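Local structure of mRNA nuclease HepT (Shewanella oneidensis MR-1, 6M6U) at residues I16-Q21 with I40-R45; V94-I99 with D110-V115. The protein cleaves mRNA as the bacteriostatic toxin of a type VII toxin-antitoxin system and is neutralised, mostly by tri-AMPylation, by its cognate antitoxin MntA. All blocks are in the same frame, centred on the assembly; numbering follows the deposited sequence.

Interaction 1 of 2, residues I16-Q21 with I40-R45; sequences IKRIQQ and ILNLQR
Ile19 lies against the base of Asn42, with its CG1 3.5 Å from Asn42 CB, at the point where helices 3-23 and 33-60 run nearly antiparallel past each other. The two segment axes come within 8.9 Å at 161°. This half of the contact is tight and buried. Ile19 CG1 stands anti to its own carbonyl carbon (chi1 -71°). Ile19 CD1 reaches along the neighbouring helix to sit 3.7 Å from the backbone N of Leu43. The same methyl lies 4.1 Å from Leu43 CD2. Beyond them, Phe123 of helix 120-131 packs on Leu43.

The Arg18 half is looser and partly exposed. Arg18 CB rests 3.7 Å from Asn42 OD1, and the chain then bends at chi2 and chi3, leaving the guanidinium plane 76° from the amide plane. Arg18 NH2 forms a salt bridge with Asp37 and a hydrogen bond with Thr34, both of a second HepT subunit. The amide ND2 of Asn42 is hydrogen-bonded to Ser38 O in its own helix.

The contact is therefore van der Waals packing of aliphatic carbons on one another and on an amide, without a polar bond between the segments, while the polar ends of Arg18 and Asn42 serve the subunit interface and the helix backbone.

Interaction 2 of 2, residues V94-I99 with D110-V115; sequences VGLRNI and DIVVHV
Leu96 bridges the gap to helix 109-118 almost alone, its CD2 methyl lying 3.6 Å from Val115 CG2. Its other methyl, CD1, meets Val112 CG2 more loosely at 4.2 Å. The CB of Leu96 points at helix 109-118, and with CG anti to the backbone N (chi1 -180°) the two methyls divide between valines one turn apart. Leu96 and Val115 lie alongside each other, their chains running in opposing senses, whereas Val112 is met at a slant. Ile111 adds a more distant border: Leu96 CD2 comes to 4.3 Å from Ile111 O, while the exposed Ile111 side chain stays farther off.

Around this first shell, Leu107, in the loop joining the two helices, packs on Leu96, while Phe29 packs on Val112. Arg97 follows Leu96 in sequence but takes no part in the contact. It begins the RX(4)HXY motif and is probably an active-site residue. Its NH1 donates to Asn98 OD1 at 2.8 Å, with the acceptor at the edge of the guanidinium, while NH2 forms a salt bridge with Glu48. These two bonds restrain the rotation of the guanidinium, and Val94 CG1 lies over one of its faces.

The segment axes approach only to 11.3 Å, at 138°, and Leu96 together with the valine methyls bridges them. Helix 84-102 thus carries helix 109-118 on its Leu96 side, while Val94 and Arg97 pack on helix 33-60, and Val94 and Asn98 touch helix 69-78.

Interaction 1 is mostly buried, whereas interaction 2 is only partly so, with Ile111 exposed at its border. They involve different helix pairs, but helices 33-60 and 84-102 also pack directly on each other: Gln44 CB touches Arg97 CG at 4.0 Å, joining the two contacts, whose centres are 12 Å apart. Neither has a hydrogen bond or salt bridge between its segments. In 16-21 with 40-45, closely spaced, nearly antiparallel helices combine aliphatic groups with an amide and an arginine directed to another HepT subunit. In 94-99 with 110-115, the side chains that meet across the wider gap are all aliphatic, and Arg97, a probable active-site residue, leaves the same helix in another direction.

Interaction 1 of 2, residues I16-Q21 with I40-R45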
loop_
_atom_site.group_PDB
_atom_site.type_symbol
_atom_site.label_atom_id
_atom_site.label_comp_id
_atom_site.label_asym_id
_atom_site.label_seq_id
_atom_site.Cartn_x
_atom_site.Cartn_y
_atom_site.Cartn_z
ATOM N N ILE B 16 17.297 -31.257 -43.630
ATOM C CA ILE B 16 18.412 -32.157 -43.938
ATOM C C ILE B 16 18.697 -32.147 -45.433
ATOM O O ILE B 16 19.859 -32.113 -45.864
ATOM C CB ILE B 16 18.125 -33.584 -43.439
ATOM C CG1 ILE B 16 18.149 -33.641 -41.912
ATOM C CG2 ILE B 16 19.151 -34.564 -43.999
ATOM C CD1 ILE B 16 17.969 -35.037 -41.368
ATOM N N LYS B 17 17.637 -32.172 -46.253
ATOM C CA LYS B 17 17.828 -32.043 -47.696
ATOM C C LYS B 17 18.446 -30.696 -48.050
ATOM O O LYS B 17 19.310 -30.618 -48.930
ATOM C CB LYS B 17 16.508 -32.240 -48.439
ATOM C CG LYS B 17 15.904 -33.628 -48.284
ATOM C CD LYS B 17 15.155 -34.056 -49.547
ATOM C CE LYS B 17 13.872 -33.262 -49.747
ATOM N NZ LYS B 17 12.848 -33.559 -48.700
ATOM N N ARG B 18 18.021 -29.624 -47.371
ATOM C CA ARG B 18 18.657 -28.325 -47.571
ATOM C C ARG B 18 20.146 -28.379 -47.248
ATOM O O ARG B 18 20.950 -27.715 -47.914
ATOM C CB ARG B 18 17.963 -27.257 -46.720
ATOM C CG ARG B 18 16.662 -26.737 -47.309
ATOM C CD ARG B 18 16.921 -26.008 -48.614
ATOM N NE ARG B 18 17.783 -24.845 -48.423
ATOM C CZ ARG B 18 18.583 -24.342 -49.360
ATOM N NH1 ARG B 18 18.642 -24.907 -50.559
ATOM N NH2 ARG B 18 19.331 -23.279 -49.095
ATOM N N ILE B 19 20.538 -29.173 -46.248
ATOM C CA ILE B 19 21.952 -29.294 -45.899
ATOM C C ILE B 19 22.693 -30.121 -46.942
ATOM O O ILE B 19 23.778 -29.742 -47.399
ATOM C CB ILE B 19 22.118 -29.893 -44.489
ATOM C CG1 ILE B 19 21.676 -28.888 -43.420
ATOM C CG2 ILE B 19 23.562 -30.333 -44.255
ATOM C CD1 ILE B 19 21.031 -29.521 -42.203
ATOM N N GLN B 20 22.123 -31.265 -47.333
ATOM C CA GLN B 20 22.762 -32.098 -48.349
ATOM C C GLN B 20 22.870 -31.364 -49.681
ATOM O O GLN B 20 23.888 -31.469 -50.375
ATOM C CB GLN B 20 21.990 -33.406 -48.510
ATOM C CG GLN B 20 22.150 -34.345 -47.324
ATOM C CD GLN B 20 21.054 -35.389 -47.241
ATOM O OE1 GLN B 20 20.028 -35.288 -47.915
ATOM N NE2 GLN B 20 21.266 -36.399 -46.403
ATOM N N GLN B 21 21.838 -30.602 -50.042
ATOM C CA GLN B 21 21.848 -29.896 -51.321
ATOM C C GLN B 21 22.852 -28.748 -51.320
ATOM O O GLN B 21 23.567 -28.541 -52.307
ATOM C CB GLN B 21 20.443 -29.388 -51.639
ATOM C CG GLN B 21 20.342 -28.506 -52.866
ATOM C CD GLN B 21 18.915 -28.391 -53.365
ATOM O OE1 GLN B 21 18.515 -27.362 -53.915
ATOM N NE2 GLN B 21 18.140 -29.459 -53.175
ATOM N N ILE B 40 24.807 -24.270 -41.334
ATOM C CA ILE B 40 24.687 -24.051 -39.896
ATOM C C ILE B 40 23.253 -23.688 -39.525
ATOM O O ILE B 40 22.720 -24.167 -38.516
ATOM C CB ILE B 40 25.694 -22.978 -39.443
ATOM C CG1 ILE B 40 27.121 -23.542 -39.495
ATOM C CG2 ILE B 40 25.349 -22.457 -38.057
ATOM C CD1 ILE B 40 28.203 -22.505 -39.276
ATOM N N LEU B 41 22.595 -22.866 -40.346
ATOM C CA LEU B 41 21.230 -22.456 -40.030
ATOM C C LEU B 41 20.269 -23.634 -40.126
ATOM O O LEU B 41 19.391 -23.806 -39.269
ATOM C CB LEU B 41 20.786 -21.323 -40.952
ATOM C CG LEU B 41 19.391 -20.787 -40.593
ATOM C CD1 LEU B 41 19.484 -19.740 -39.488
ATOM C CD2 LEU B 41 18.689 -20.216 -41.807
ATOM N N ASN B 42 20.419 -24.463 -41.158
ATOM C CA ASN B 42 19.541 -25.617 -41.282
ATOM C C ASN B 42 19.860 -26.697 -40.253
ATOM O O ASN B 42 18.971 -27.478 -39.901
ATOM C CB ASN B 42 19.604 -26.170 -42.704
ATOM C CG ASN B 42 18.785 -25.345 -43.685
ATOM O OD1 ASN B 42 17.551 -25.335 -43.630
ATOM N ND2 ASN B 42 19.468 -24.645 -44.590
ATOM N N LEU B 43 21.097 -26.759 -39.752
ATOM C CA LEU B 43 21.365 -27.599 -38.587
ATOM C C LEU B 43 20.597 -27.093 -37.371
ATOM O O LEU B 43 19.975 -27.877 -36.644
ATOM C CB LEU B 43 22.863 -27.641 -38.292
ATOM C CG LEU B 43 23.656 -28.702 -39.054
ATOM C CD1 LEU B 43 25.147 -28.584 -38.755
ATOM C CD2 LEU B 43 23.134 -30.095 -38.718
ATOM N N GLN B 44 20.632 -25.777 -37.141
ATOM C CA GLN B 44 19.890 -25.187 -36.032
ATOM C C GLN B 44 18.404 -25.504 -36.137
ATOM O O GLN B 44 17.771 -25.902 -35.152
ATOM C CB GLN B 44 20.117 -23.678 -36.004
ATOM C CG GLN B 44 19.204 -22.937 -35.050
ATOM C CD GLN B 44 19.535 -21.467 -34.974
ATOM O OE1 GLN B 44 20.420 -21.061 -34.224
ATOM N NE2 GLN B 44 18.835 -20.658 -35.766
ATOM N N ARG B 45 17.831 -25.333 -37.331
ATOM C CA ARG B 45 16.414 -25.626 -37.530
ATOM C C ARG B 45 16.116 -27.097 -37.268
ATOM O O ARG B 45 15.083 -27.432 -36.674
ATOM C CB ARG B 45 15.998 -25.226 -38.947
ATOM C CG ARG B 45 16.028 -23.723 -39.178
ATOM C CD ARG B 45 15.880 -23.362 -40.633
ATOM N NE ARG B 45 15.564 -21.934 -40.780
ATOM C CZ ARG B 45 15.562 -21.258 -41.935
ATOM N NH1 ARG B 45 15.864 -21.882 -43.061
ATOM N NH2 ARG B 45 15.239 -19.971 -41.935
#

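Interaction 2 of 2, residues V94-I99 with D110-V115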
loop_
_atom_site.group_PDB
_atom_site.type_symbol
_atom_site.label_atom_id
_atom_site.label_comp_id
_atom_site.label_asym_id
_atom_site.label_seq_id
_atom_site.Cartn_x
_atom_site.Cartn_y
_atom_site.Cartn_z
ATOM N N VAL B 94 23.225 -30.311 -30.351
ATOM C CA VAL B 94 22.854 -29.016 -29.785
ATOM C C VAL B 94 24.097 -28.225 -29.407
ATOM O O VAL B 94 24.198 -27.024 -29.688
ATOM C CB VAL B 94 21.922 -29.209 -28.573
ATOM C CG1 VAL B 94 21.545 -27.862 -27.977
ATOM C CG2 VAL B 94 20.678 -29.990 -28.969
ATOM N N GLY B 95 25.063 -28.885 -28.765
ATOM C CA GLY B 95 26.289 -28.198 -28.393
ATOM C C GLY B 95 27.039 -27.662 -29.596
ATOM O O GLY B 95 27.588 -26.557 -29.555
ATOM N N LEU B 96 27.069 -28.435 -30.684
ATOM C CA LEU B 96 27.696 -27.955 -31.910
ATOM C C LEU B 96 26.924 -26.781 -32.494
ATOM O O LEU B 96 27.526 -25.824 -32.996
ATOM C CB LEU B 96 27.794 -29.086 -32.930
ATOM C CG LEU B 96 28.450 -28.691 -34.256
ATOM C CD1 LEU B 96 29.873 -28.194 -34.020
ATOM C CD2 LEU B 96 28.437 -29.860 -35.236
ATOM N N ARG B 97 25.589 -26.840 -32.437
ATOM C CA ARG B 97 24.779 -25.715 -32.891
ATOM C C ARG B 97 25.149 -24.444 -32.138
ATOM O O ARG B 97 25.357 -23.390 -32.749
ATOM C CB ARG B 97 23.290 -26.026 -32.724
ATOM C CG ARG B 97 22.386 -24.800 -32.857
ATOM C CD ARG B 97 21.858 -24.347 -31.502
ATOM N NE ARG B 97 20.534 -24.897 -31.232
ATOM C CZ ARG B 97 19.940 -24.870 -30.043
ATOM N NH1 ARG B 97 20.554 -24.332 -28.997
ATOM N NH2 ARG B 97 18.729 -25.391 -29.897
ATOM N N ASN B 98 25.247 -24.533 -30.807
ATOM C CA ASN B 98 25.587 -23.363 -30.003
ATOM C C ASN B 98 26.922 -22.766 -30.429
ATOM O O ASN B 98 27.058 -21.541 -30.526
ATOM C CB ASN B 98 25.620 -23.727 -28.517
ATOM C CG ASN B 98 24.240 -24.028 -27.954
ATOM O OD1 ASN B 98 23.224 -23.670 -28.549
ATOM N ND2 ASN B 98 24.201 -24.679 -26.794
ATOM N N ILE B 99 27.919 -23.614 -30.687
ATOM C CA ILE B 99 29.214 -23.110 -31.134
ATOM C C ILE B 99 29.092 -22.511 -32.527
ATOM O O ILE B 99 29.509 -21.373 -32.770
ATOM C CB ILE B 99 30.275 -24.225 -31.093
ATOM C CG1 ILE B 99 30.472 -24.731 -29.663
ATOM C CG2 ILE B 99 31.594 -23.727 -31.674
ATOM C CD1 ILE B 99 31.429 -25.906 -29.564
ATOM N N ASP B 110 35.671 -28.719 -39.315
ATOM C CA ASP B 110 35.762 -30.125 -39.693
ATOM C C ASP B 110 34.755 -30.995 -38.949
ATOM O O ASP B 110 34.329 -32.028 -39.479
ATOM C CB ASP B 110 37.178 -30.648 -39.453
ATOM C CG ASP B 110 38.172 -30.130 -40.477
ATOM O OD1 ASP B 110 37.808 -30.050 -41.673
ATOM O OD2 ASP B 110 39.316 -29.808 -40.093
ATOM N N ILE B 111 34.365 -30.612 -37.729
ATOM C CA ILE B 111 33.333 -31.368 -37.022
ATOM C C ILE B 111 31.976 -31.148 -37.677
ATOM O O ILE B 111 31.147 -32.063 -37.745
ATOM C CB ILE B 111 33.306 -31.003 -35.526
ATOM C CG1 ILE B 111 34.732 -30.828 -34.981
ATOM C CG2 ILE B 111 32.567 -32.082 -34.745
ATOM C CD1 ILE B 111 34.783 -30.515 -33.489
ATOM N N VAL B 112 31.732 -29.936 -38.184
ATOM C CA VAL B 112 30.520 -29.693 -38.964
ATOM C C VAL B 112 30.497 -30.585 -40.197
ATOM O O VAL B 112 29.470 -31.193 -40.521
ATOM C CB VAL B 112 30.409 -28.203 -39.343
ATOM C CG1 VAL B 112 29.216 -27.976 -40.265
ATOM C CG2 VAL B 112 30.287 -27.337 -38.093
ATOM N N VAL B 113 31.631 -30.688 -40.898
ATOM C CA VAL B 113 31.705 -31.565 -42.064
ATOM C C VAL B 113 31.516 -33.020 -41.649
ATOM O O VAL B 113 30.784 -33.776 -42.302
ATOM C CB VAL B 113 33.031 -31.350 -42.817
ATOM C CG1 VAL B 113 33.410 -32.593 -43.613
ATOM C CG2 VAL B 113 32.924 -30.144 -43.738
ATOM N N HIS B 114 32.161 -33.433 -40.554
ATOM C CA HIS B 114 31.978 -34.797 -40.069
ATOM C C HIS B 114 30.523 -35.058 -39.700
ATOM O O HIS B 114 30.013 -36.167 -39.902
ATOM C CB HIS B 114 32.897 -35.061 -38.874
ATOM C CG HIS B 114 33.014 -36.511 -38.509
ATOM N ND1 HIS B 114 32.560 -37.017 -37.309
ATOM C CD2 HIS B 114 33.538 -37.562 -39.185
ATOM C CE1 HIS B 114 32.796 -38.317 -37.264
ATOM N NE2 HIS B 114 33.389 -38.672 -38.390
ATOM N N VAL B 115 29.833 -34.044 -39.168
ATOM C CA VAL B 115 28.412 -34.192 -38.869
ATOM C C VAL B 115 27.601 -34.274 -40.157
ATOM O O VAL B 115 26.712 -35.123 -40.291
ATOM C CB VAL B 115 27.934 -33.042 -37.961
ATOM C CG1 VAL B 115 26.414 -32.999 -37.906
ATOM C CG2 VAL B 115 28.507 -33.202 -36.560
#